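Long-range contacts in ankyrin-repeat protein B (Legionella pneumophila, PDB 5K34), which is an F-box effector that hijacks the host ubiquitin-proteasome system, its ankyrin domain, the part described here, probably serving to bind other proteins: residues I34-T39 with R66-D71; P48-I53 with D80-L85. One frame throughout, in Å; residues are numbered along the deposited sequence.

In the fold
From the N terminus, the chain runs through helices 5-19 and 23-30 into the loop that holds 34-39. Contact 1 joins this loop to 66-71, the end of helix 58-67 and the turn after it, closing a loop of 26 residues. Helix 48-54 starts inside that loop, and contact 2 links it to the start of helix 82-91 across another 26 residues. The segments therefore alternate along the chain, and the two contacts cross. Their centres lie about 12 Å apart, yet they touch: Phe70 CG is 3.7 Å from Leu49 CD2, and Pro36 O lies 3.4 Å from Pro48 CD. Both belong to the ankyrin-repeat domain.

Contact 1 (I34-T39 with R66-D71); sequences IDPTQT and RKYTFD
Tyr68, the first residue past helix 58-67 to leave helical backbone angles, turns a ring face to Pro36. Pro36 CG lies 3.7 Å from the ring centroid and only 9° off its normal, a CH-pi contact over the centre of the face. Leu30 of helix 23-30 touches both Pro36 and Tyr68. Tyr68 CB also meets the methyl of Thr37, with CB to Thr37 CG2 at 3.7 Å. At Thr69 the same methyl meets the backbone, Thr37 CG2 lying 3.4 Å from Thr69 O, and a water donates both to Thr69 O and to Thr37 OG1. Phe70 repeats the pattern of Tyr68, for Thr37 CG2 stands 3.8 Å from the centroid of the Phe70 ring, 4° off the normal. The Thr37 side chain is placed for this by its first torsion (72°), which sets CG2 anti to the carbonyl carbon. The same torsion turns OG1 back to Asp35 OD1, to which it donates at 2.8 Å, and Thr37 N reaches that oxygen at 2.9 Å, closing an Asx turn; both donors come from one face of the carboxylate plane. Pro36 O, buried against Phe70 CE1 at 3.4 Å, has no hydrogen-bond partner. Another water accepts from Asp71 N and donates to Thr37 O. With apolar and CH-pi side-chain packing and two carbonyl oxygens against carbon, this ankyrin-domain contact relies on shape and ring faces, its polar links running through two waters.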
loop_
_atom_site.group_PDB
_atom_site.type_symbol
_atom_site.label_atom_id
_atom_site.label_comp_id
_atom_site.label_asym_id
_atom_site.label_seq_id
_atom_site.Cartn_x
_atom_site.Cartn_y
_atom_site.Cartn_z
ATOM N N ILE A 34 -12.974 7.208 4.410
ATOM C CA ILE A 34 -12.234 5.995 4.751
ATOM C C ILE A 34 -10.799 6.381 5.162
ATOM O O ILE A 34 -10.093 7.092 4.445
ATOM C CB ILE A 34 -12.202 5.044 3.523
ATOM C CG1 ILE A 34 -13.635 4.716 2.979
ATOM C CG2 ILE A 34 -11.267 3.862 3.817
ATOM C CD1 ILE A 34 -14.499 3.924 3.953
ATOM N N ASP A 35 -10.361 5.874 6.300
ATOM C CA ASP A 35 -8.990 6.002 6.750
ATOM C C ASP A 35 -8.195 4.808 6.186
ATOM O O ASP A 35 -8.395 3.648 6.620
ATOM C CB ASP A 35 -8.924 6.027 8.283
ATOM C CG ASP A 35 -7.523 6.145 8.808
ATOM O OD1 ASP A 35 -6.516 5.979 8.068
ATOM O OD2 ASP A 35 -7.346 6.412 10.041
ATOM N N PRO A 36 -7.294 5.064 5.218
ATOM C CA PRO A 36 -6.665 3.915 4.532
ATOM C C PRO A 36 -5.635 3.215 5.406
ATOM O O PRO A 36 -5.100 2.160 5.003
ATOM C CB PRO A 36 -5.986 4.592 3.322
ATOM C CG PRO A 36 -5.643 5.966 3.842
ATOM C CD PRO A 36 -6.815 6.365 4.715
ATOM N N THR A 37 -5.282 3.787 6.559
ATOM C CA THR A 37 -4.221 3.216 7.402
ATOM C C THR A 37 -4.778 2.219 8.427
ATOM O O THR A 37 -3.965 1.516 9.077
ATOM C CB THR A 37 -3.442 4.322 8.185
ATOM O OG1 THR A 37 -4.290 4.841 9.239
ATOM C CG2 THR A 37 -3.021 5.455 7.280
ATOM N N GLN A 38 -6.089 2.196 8.603
ATOM C CA GLN A 38 -6.670 1.348 9.634
ATOM C C GLN A 38 -7.350 0.153 8.988
ATOM O O GLN A 38 -8.071 0.270 7.993
ATOM C CB GLN A 38 -7.663 2.156 10.475
ATOM C CG GLN A 38 -7.019 3.292 11.282
ATOM C CD GLN A 38 -5.756 2.885 12.055
ATOM O OE1 GLN A 38 -4.631 3.391 11.795
ATOM N NE2 GLN A 38 -5.924 2.001 13.045
ATOM N N THR A 39 -7.142 -1.009 9.580
ATOM C CA THR A 39 -7.623 -2.265 9.010
ATOM C C THR A 39 -8.011 -3.213 10.137
ATOM O O THR A 39 -7.971 -2.812 11.326
ATOM C CB THR A 39 -6.580 -2.860 8.031
ATOM O OG1 THR A 39 -7.121 -4.038 7.444
ATOM C CG2 THR A 39 -5.261 -3.159 8.740
ATOM N N ARG A 66 3.122 9.171 1.581
ATOM C CA ARG A 66 3.407 10.585 1.861
ATOM C C ARG A 66 2.228 11.268 2.537
ATOM O O ARG A 66 2.458 12.110 3.439
ATOM C CB ARG A 66 3.757 11.277 0.533
ATOM C CG ARG A 66 4.249 12.720 0.656
ATOM C CD ARG A 66 5.503 12.891 1.552
ATOM N NE ARG A 66 6.725 12.259 1.023
ATOM C CZ ARG A 66 7.524 11.443 1.726
ATOM N NH1 ARG A 66 7.244 11.186 2.993
ATOM N NH2 ARG A 66 8.574 10.888 1.145
ATOM N N LYS A 67 1.007 10.920 2.186
ATOM C CA LYS A 67 -0.166 11.689 2.596
ATOM C C LYS A 67 -0.766 11.192 3.894
ATOM O O LYS A 67 -1.464 11.971 4.590
ATOM C CB LYS A 67 -1.211 11.677 1.499
ATOM C CG LYS A 67 -0.844 12.600 0.316
ATOM C CD LYS A 67 -0.873 14.094 0.685
ATOM C CE LYS A 67 -0.311 14.941 -0.434
ATOM N NZ LYS A 67 -0.081 16.329 0.064
ATOM N N TYR A 68 -0.504 9.952 4.299
ATOM C CA TYR A 68 -1.103 9.366 5.490
ATOM C C TYR A 68 -0.032 8.729 6.328
ATOM O O TYR A 68 1.072 8.439 5.837
ATOM C CB TYR A 68 -2.133 8.271 5.110
ATOM C CG TYR A 68 -3.280 8.806 4.299
ATOM C CD1 TYR A 68 -4.399 9.404 4.919
ATOM C CD2 TYR A 68 -3.226 8.786 2.909
ATOM C CE1 TYR A 68 -5.449 9.939 4.136
ATOM C CE2 TYR A 68 -4.242 9.336 2.122
ATOM C CZ TYR A 68 -5.330 9.923 2.761
ATOM O OH TYR A 68 -6.350 10.453 1.998
ATOM N N THR A 69 -0.288 8.551 7.600
ATOM C CA THR A 69 0.687 7.938 8.521
ATOM C C THR A 69 0.488 6.442 8.612
ATOM O O THR A 69 -0.400 5.955 9.326
ATOM C CB THR A 69 0.631 8.573 9.933
ATOM O OG1 THR A 69 0.830 9.987 9.777
ATOM C CG2 THR A 69 1.740 7.989 10.818
ATOM N N PHE A 70 1.241 5.709 7.806
ATOM C CA PHE A 70 1.225 4.251 7.810
ATOM C C PHE A 70 2.377 3.706 8.647
ATOM O O PHE A 70 3.457 4.267 8.635
ATOM C CB PHE A 70 1.445 3.688 6.380
ATOM C CG PHE A 70 0.219 3.744 5.497
ATOM C CD1 PHE A 70 -0.682 2.704 5.441
ATOM C CD2 PHE A 70 -0.017 4.865 4.679
ATOM C CE1 PHE A 70 -1.799 2.746 4.622
ATOM C CE2 PHE A 70 -1.134 4.938 3.871
ATOM C CZ PHE A 70 -2.022 3.884 3.827
ATOM N N ASP A 71 2.123 2.574 9.328
ATOM C CA ASP A 71 3.180 1.821 9.969
ATOM C C ASP A 71 3.770 0.864 8.911
ATOM O O ASP A 71 3.079 -0.085 8.524
ATOM C CB ASP A 71 2.605 1.044 11.157
ATOM C CG ASP A 71 3.619 0.122 11.774
ATOM O OD1 ASP A 71 4.784 -0.002 11.309
ATOM O OD2 ASP A 71 3.219 -0.599 12.752
HETATM O O HOH W 1 -0.839 1.474 9.307
HETATM O O HOH W 2 -2.649 7.002 10.896
#

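Contact 2 (P48-I53 with D80-L85); sequences PLLAAI and DSPISL
Leu50 and Pro82 meet where helix 48-54 packs on the start of helix 82-91, an interface inside the ankyrin-repeat domain; their CA atoms are 5.6 Å apart. The first torsion of Leu50 (-79°) puts CG beside its backbone N, and the second (-171°) carries CD1 on in the extended direction to Asp80 O. Its twin, CD2, branches off that line towards the backbone leading into helix 82-91, with Leu50 CD2 3.6 Å from Pro82 N, and also meets Leu85 CD2. Leu49 takes the other common leucine shape, with CG anti to the backbone N, and sends CD2 across the proline ring at about a right angle, 3.8 Å from Pro82 CG. One turn further on, Ile53 divides its branches: Ile53 CD1 approaches Pro82 O at 3.7 Å, and Ile53 CG2 packs 3.8 Å from Leu85 CD2, the two side chains sliding past each other in opposite directions. Met110 of helix 97-112 touches both Leu49 and Pro82, extending the apolar layer towards the C-terminal helix. Helix 82-91 begins with a capping box that fixes the backbone against which Leu50 packs: Ser84 N donates to Ser81 OG at 3.0 Å, and Ser81 N returns the bond to Ser84 OG at 2.9 Å.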
loop_
_atom_site.group_PDB
_atom_site.type_symbol
_atom_site.label_atom_id
_atom_site.label_comp_id
_atom_site.label_asym_id
_atom_site.label_seq_id
_atom_site.Cartn_x
_atom_site.Cartn_y
_atom_site.Cartn_z
ATOM N N PRO A 48 -4.520 -0.495 1.555
ATOM C CA PRO A 48 -4.288 -0.173 0.159
ATOM C C PRO A 48 -2.833 0.129 -0.131
ATOM O O PRO A 48 -2.433 0.123 -1.302
ATOM C CB PRO A 48 -5.187 1.045 -0.106
ATOM C CG PRO A 48 -5.473 1.611 1.242
ATOM C CD PRO A 48 -5.536 0.384 2.165
ATOM N N LEU A 49 -2.004 0.411 0.885
ATOM C CA LEU A 49 -0.558 0.541 0.636
ATOM C C LEU A 49 0.009 -0.800 0.202
ATOM O O LEU A 49 0.762 -0.861 -0.777
ATOM C CB LEU A 49 0.140 1.076 1.883
ATOM C CG LEU A 49 1.665 1.203 1.797
ATOM C CD1 LEU A 49 2.097 2.099 0.614
ATOM C CD2 LEU A 49 2.234 1.743 3.107
ATOM N N LEU A 50 -0.356 -1.909 0.879
ATOM C CA LEU A 50 0.027 -3.241 0.426
ATOM C C LEU A 50 -0.488 -3.562 -0.928
ATOM O O LEU A 50 0.200 -4.152 -1.771
ATOM C CB LEU A 50 -0.445 -4.339 1.373
ATOM C CG LEU A 50 0.293 -4.643 2.633
ATOM C CD1 LEU A 50 -0.297 -5.932 3.245
ATOM C CD2 LEU A 50 1.813 -4.866 2.358
ATOM N N ALA A 51 -1.763 -3.223 -1.185
ATOM C CA ALA A 51 -2.376 -3.472 -2.485
ATOM C C ALA A 51 -1.597 -2.769 -3.590
ATOM O O ALA A 51 -1.310 -3.371 -4.637
ATOM C CB ALA A 51 -3.826 -3.039 -2.488
ATOM N N ALA A 52 -1.265 -1.489 -3.380
ATOM C CA ALA A 52 -0.497 -0.760 -4.366
ATOM C C ALA A 52 0.842 -1.400 -4.588
ATOM O O ALA A 52 1.241 -1.574 -5.750
ATOM C CB ALA A 52 -0.361 0.706 -3.939
ATOM N N ILE A 53 1.543 -1.779 -3.528
ATOM C CA ILE A 53 2.853 -2.428 -3.694
ATOM C C ILE A 53 2.727 -3.699 -4.527
ATOM O O ILE A 53 3.455 -3.888 -5.511
ATOM C CB ILE A 53 3.482 -2.715 -2.311
ATOM C CG1 ILE A 53 3.892 -1.401 -1.655
ATOM C CG2 ILE A 53 4.678 -3.682 -2.465
ATOM C CD1 ILE A 53 4.139 -1.539 -0.151
ATOM N N ASP A 80 2.873 -10.324 5.747
ATOM C CA ASP A 80 3.607 -9.325 4.972
ATOM C C ASP A 80 3.365 -7.915 5.474
ATOM O O ASP A 80 2.220 -7.524 5.715
ATOM C CB ASP A 80 3.168 -9.372 3.519
ATOM C CG ASP A 80 3.413 -10.730 2.866
ATOM O OD1 ASP A 80 4.450 -11.383 3.138
ATOM O OD2 ASP A 80 2.567 -11.141 2.035
ATOM N N SER A 81 4.434 -7.144 5.635
ATOM C CA SER A 81 4.312 -5.700 5.886
ATOM C C SER A 81 4.648 -4.968 4.571
ATOM O O SER A 81 5.205 -5.548 3.645
ATOM C CB SER A 81 5.282 -5.269 6.989
ATOM O OG SER A 81 6.601 -5.513 6.533
ATOM N N PRO A 82 4.375 -3.651 4.519
ATOM C CA PRO A 82 4.813 -2.913 3.335
ATOM C C PRO A 82 6.298 -3.094 3.045
ATOM O O PRO A 82 6.668 -3.378 1.911
ATOM C CB PRO A 82 4.424 -1.452 3.702
ATOM C CG PRO A 82 3.173 -1.637 4.526
ATOM C CD PRO A 82 3.455 -2.849 5.376
ATOM N N ILE A 83 7.133 -2.948 4.076
ATOM C CA ILE A 83 8.572 -3.140 3.860
ATOM C C ILE A 83 8.913 -4.559 3.451
ATOM O O ILE A 83 9.709 -4.752 2.528
ATOM C CB ILE A 83 9.401 -2.716 5.097
ATOM C CG1 ILE A 83 9.381 -1.195 5.219
ATOM C CG2 ILE A 83 10.855 -3.191 4.946
ATOM C CD1 ILE A 83 9.781 -0.738 6.614
ATOM N N SER A 84 8.381 -5.571 4.163
ATOM C CA SER A 84 8.815 -6.931 3.830
ATOM C C SER A 84 8.312 -7.362 2.465
ATOM O O SER A 84 8.994 -8.085 1.748
ATOM C CB SER A 84 8.432 -7.926 4.940
ATOM O OG SER A 84 7.044 -8.263 4.905
ATOM N N LEU A 85 7.137 -6.879 2.045
ATOM C CA LEU A 85 6.618 -7.210 0.720
ATOM C C LEU A 85 7.495 -6.566 -0.363
ATOM O O LEU A 85 7.818 -7.208 -1.370
ATOM C CB LEU A 85 5.161 -6.751 0.611
ATOM C CG LEU A 85 4.431 -7.210 -0.650
ATOM C CD1 LEU A 85 4.351 -8.754 -0.691
ATOM C CD2 LEU A 85 3.055 -6.580 -0.705
#